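Local coordinates for adenosine 5'-monophosphoramidase (Candida albicans, PDB 6IQ1), which probably hydrolyses adenosine 5'-monophosphoramidates to AMP and an amine or ammonia, working as a homodimer of the histidine triad family, at residues D[29-34]-D[43-48]. Residues are numbered along the deposited sequence; the frame is centred on the assembly and turned at random.
Sequences YSFLDI and LIIPKH
Leu43 N reaches Phe31 O at 2.8 Å in a nearly straight bond (173°), and Phe31 N answers to Leu43 O at 3.1 Å. Two residues along, Tyr29 and Ile45 exchange a second such pair, with Ile45 N 2.9 Å from Tyr29 O. Ser30 and Ile44, the non-hydrogen-bonded pair between them, turn their side chains toward helix 58-74. There the branched Ile44 packs on Val68 and Leu71, while the small Ser30 returns its hydroxyl to Ile23 O of the adjoining strand and so satisfies a buried polar group.

The other face carries Tyr29, Phe31, Leu43 and Ile45. A chi1 of 57° tucks CG of Phe31 between the two backbone arms of its CA, and the ring swings across to the neighbouring strand: Leu43 CB lies over one face near the rim, Leu43 CD1 meets CE2 at 3.5 Å, and Ile45 CD1 approaches the edge, 3.9 Å from CE1. Flat ring and branched chains thus fill one apolar layer, which Ile12 and Ile13 of helix 8-14 help cover. Tyr29 adds its CB, 4.0 Å from Ile45 CG1, but sends its hydroxyl to Ser19. Past the paired residues, Asp33 OD2 merely packs on Leu43 CD2 (3.5 Å); a carboxylate suits this turn because OD1 can accept the Gln35 N-H. Asp33 and Ile34 probably bind AMP, and Ile45 touches His106, the probable nucleotidylated histidine. The pairing is that of an antiparallel beta hairpin of the HIT fold, set beside its probable nucleotide site.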
ATOM      1  N   TYR D  29       0.073  -8.416 -12.704  1.00 26.34           N
ATOM      2  CA  TYR D  29       1.393  -8.581 -13.313  1.00 27.61           C
ATOM      3  C   TYR D  29       2.475  -7.955 -12.436  1.00 29.68           C
ATOM      4  O   TYR D  29       2.363  -6.787 -12.031  1.00 28.30           O
ATOM      5  CB  TYR D  29       1.428  -7.956 -14.716  1.00 26.27           C
ATOM      6  CG  TYR D  29       2.686  -8.274 -15.488  1.00 29.15           C
ATOM      7  CD1 TYR D  29       3.854  -7.539 -15.291  1.00 29.89           C
ATOM      8  CD2 TYR D  29       2.713  -9.302 -16.410  1.00 34.87           C
ATOM      9  CE1 TYR D  29       5.006  -7.827 -15.977  1.00 31.87           C
ATOM     10  CE2 TYR D  29       3.868  -9.594 -17.123  1.00 37.87           C
ATOM     11  CZ  TYR D  29       5.009  -8.856 -16.899  1.00 38.10           C
ATOM     12  OH  TYR D  29       6.163  -9.149 -17.590  1.00 40.66           O
ATOM     13  N   SER D  30       3.541  -8.705 -12.170  1.00 26.33           N
ATOM     14  CA  SER D  30       4.597  -8.181 -11.313  1.00 30.28           C
ATOM     15  C   SER D  30       5.982  -8.459 -11.895  1.00 29.51           C
ATOM     16  O   SER D  30       6.200  -9.443 -12.605  1.00 30.50           O
ATOM     17  CB  SER D  30       4.471  -8.741  -9.880  1.00 24.05           C
ATOM     18  OG  SER D  30       4.579 -10.144  -9.865  1.00 30.87           O
ATOM     19  N   PHE D  31       6.923  -7.577 -11.565  1.00 29.12           N
ATOM     20  CA  PHE D  31       8.241  -7.544 -12.179  1.00 31.57           C
ATOM     21  C   PHE D  31       9.155  -6.653 -11.346  1.00 32.10           C
ATOM     22  O   PHE D  31       8.694  -5.819 -10.560  1.00 31.74           O
ATOM     23  CB  PHE D  31       8.176  -7.047 -13.635  1.00 29.23           C
ATOM     24  CG  PHE D  31       7.552  -5.682 -13.798  1.00 28.76           C
ATOM     25  CD1 PHE D  31       6.174  -5.506 -13.710  1.00 31.08           C
ATOM     26  CD2 PHE D  31       8.336  -4.578 -14.064  1.00 31.57           C
ATOM     27  CE1 PHE D  31       5.595  -4.245 -13.866  1.00 29.86           C
ATOM     28  CE2 PHE D  31       7.767  -3.308 -14.231  1.00 35.24           C
ATOM     29  CZ  PHE D  31       6.399  -3.137 -14.127  1.00 32.12           C
ATOM     30  N   LEU D  32      10.463  -6.853 -11.535  1.00 34.79           N
ATOM     31  CA  LEU D  32      11.487  -6.098 -10.821  1.00 30.60           C
ATOM     32  C   LEU D  32      11.478  -4.623 -11.208  1.00 35.61           C
ATOM     33  O   LEU D  32      11.295  -4.264 -12.378  1.00 32.27           O
ATOM     34  CB  LEU D  32      12.866  -6.671 -11.120  1.00 28.67           C
ATOM     35  CG  LEU D  32      13.287  -7.951 -10.403  1.00 34.12           C
ATOM     36  CD1 LEU D  32      14.643  -8.438 -10.935  1.00 32.52           C
ATOM     37  CD2 LEU D  32      13.335  -7.750  -8.887  1.00 29.77           C
ATOM     38  N   ASP D  33      11.696  -3.763 -10.216  1.00 32.21           N
ATOM     39  CA  ASP D  33      11.909  -2.353 -10.502  1.00 35.82           C
ATOM     40  C   ASP D  33      13.335  -2.200 -11.017  1.00 36.29           C
ATOM     41  O   ASP D  33      14.287  -2.560 -10.319  1.00 32.86           O
ATOM     42  CB  ASP D  33      11.668  -1.500  -9.254  1.00 35.61           C
ATOM     43  CG  ASP D  33      11.567  -0.011  -9.567  1.00 34.73           C
ATOM     44  OD1 ASP D  33      12.485   0.522 -10.224  1.00 38.29           O
ATOM     45  OD2 ASP D  33      10.562   0.623  -9.183  1.00 32.91           O
ATOM     46  N   ILE D  34      13.489  -1.698 -12.248  1.00 37.63           N
ATOM     47  CA  ILE D  34      14.832  -1.590 -12.817  1.00 38.02           C
ATOM     48  C   ILE D  34      15.570  -0.327 -12.391  1.00 39.63           C
ATOM     49  O   ILE D  34      16.743  -0.160 -12.753  1.00 38.28           O
ATOM     50  CB  ILE D  34      14.781  -1.697 -14.351  1.00 39.04           C
ATOM     51  CG1 ILE D  34      14.193  -0.424 -14.963  1.00 39.27           C
ATOM     52  CG2 ILE D  34      14.003  -2.927 -14.747  1.00 35.77           C
ATOM     53  CD1 ILE D  34      14.298  -0.382 -16.479  1.00 38.39           C
ATOM     54  N   LEU D  43       7.520  -4.329  -8.443  1.00 31.31           N
ATOM     55  CA  LEU D  43       6.292  -3.620  -8.780  1.00 30.31           C
ATOM     56  C   LEU D  43       5.191  -4.638  -9.014  1.00 30.12           C
ATOM     57  O   LEU D  43       5.447  -5.727  -9.524  1.00 27.92           O
ATOM     58  CB  LEU D  43       6.440  -2.754 -10.032  1.00 29.56           C
ATOM     59  CG  LEU D  43       7.569  -1.736 -10.004  1.00 35.61           C
ATOM     60  CD1 LEU D  43       7.778  -1.189 -11.390  1.00 31.93           C
ATOM     61  CD2 LEU D  43       7.281  -0.620  -8.995  1.00 31.22           C
ATOM     62  N   ILE D  44       3.967  -4.270  -8.636  1.00 27.69           N
ATOM     63  CA  ILE D  44       2.803  -5.139  -8.761  1.00 28.51           C
ATOM     64  C   ILE D  44       1.676  -4.298  -9.332  1.00 26.88           C
ATOM     65  O   ILE D  44       1.279  -3.298  -8.724  1.00 29.44           O
ATOM     66  CB  ILE D  44       2.371  -5.750  -7.417  1.00 28.53           C
ATOM     67  CG1 ILE D  44       3.530  -6.490  -6.744  1.00 24.89           C
ATOM     68  CG2 ILE D  44       1.166  -6.646  -7.619  1.00 29.76           C
ATOM     69  CD1 ILE D  44       4.291  -5.650  -5.732  1.00 27.31           C
ATOM     70  N   ILE D  45       1.171  -4.682 -10.501  1.00 28.40           N
ATOM     71  CA  ILE D  45       0.210  -3.837 -11.209  1.00 27.91           C
ATOM     72  C   ILE D  45      -1.030  -4.625 -11.625  1.00 30.11           C
ATOM     73  O   ILE D  45      -0.946  -5.804 -12.011  1.00 29.40           O
ATOM     74  CB  ILE D  45       0.868  -3.158 -12.426  1.00 32.27           C
ATOM     75  CG1 ILE D  45       1.125  -4.158 -13.554  1.00 27.03           C
ATOM     76  CG2 ILE D  45       2.183  -2.449 -12.023  1.00 28.28           C
ATOM     77  CD1 ILE D  45       1.827  -3.527 -14.744  1.00 32.04           C
ATOM     78  N   PRO D  46      -2.207  -4.019 -11.542  1.00 29.90           N
ATOM     79  CA  PRO D  46      -3.369  -4.600 -12.213  1.00 30.58           C
ATOM     80  C   PRO D  46      -3.189  -4.506 -13.722  1.00 32.10           C
ATOM     81  O   PRO D  46      -2.530  -3.597 -14.231  1.00 32.73           O
ATOM     82  CB  PRO D  46      -4.529  -3.725 -11.728  1.00 32.80           C
ATOM     83  CG  PRO D  46      -3.897  -2.396 -11.461  1.00 35.01           C
ATOM     84  CD  PRO D  46      -2.495  -2.696 -10.955  1.00 32.30           C
ATOM     85  N   LYS D  47      -3.773  -5.468 -14.445  1.00 33.74           N
ATOM     86  CA  LYS D  47      -3.673  -5.443 -15.903  1.00 36.80           C
ATOM     87  C   LYS D  47      -4.595  -4.392 -16.506  1.00 39.42           C
ATOM     88  O   LYS D  47      -4.276  -3.806 -17.548  1.00 51.40           O
ATOM     89  CB  LYS D  47      -3.975  -6.818 -16.476  1.00 29.77           C
ATOM     90  CG  LYS D  47      -2.777  -7.760 -16.437  1.00 32.55           C
ATOM     91  CD  LYS D  47      -3.239  -9.225 -16.425  1.00 35.25           C
ATOM     92  CE  LYS D  47      -2.066 -10.179 -16.591  1.00 34.65           C
ATOM     93  NZ  LYS D  47      -2.510 -11.536 -17.045  1.00 33.01           N
ATOM     94  N   HIS D  48      -5.720  -4.138 -15.857  1.00 33.45           N
ATOM     95  CA  HIS D  48      -6.605  -3.036 -16.206  1.00 32.28           C
ATOM     96  C   HIS D  48      -5.887  -1.697 -16.055  1.00 38.11           C
ATOM     97  O   HIS D  48      -5.280  -1.418 -15.012  1.00 36.35           O
ATOM     98  CB  HIS D  48      -7.819  -3.105 -15.280  1.00 32.95           C
ATOM     99  CG  HIS D  48      -8.919  -2.158 -15.626  1.00 32.40           C
ATOM    100  ND1 HIS D  48      -8.879  -0.819 -15.300  1.00 35.21           N
ATOM    101  CD2 HIS D  48     -10.114  -2.367 -16.222  1.00 30.13           C
ATOM    102  CE1 HIS D  48      -9.989  -0.236 -15.710  1.00 33.91           C
ATOM    103  NE2 HIS D  48     -10.756  -1.154 -16.272  1.00 38.30           N
TER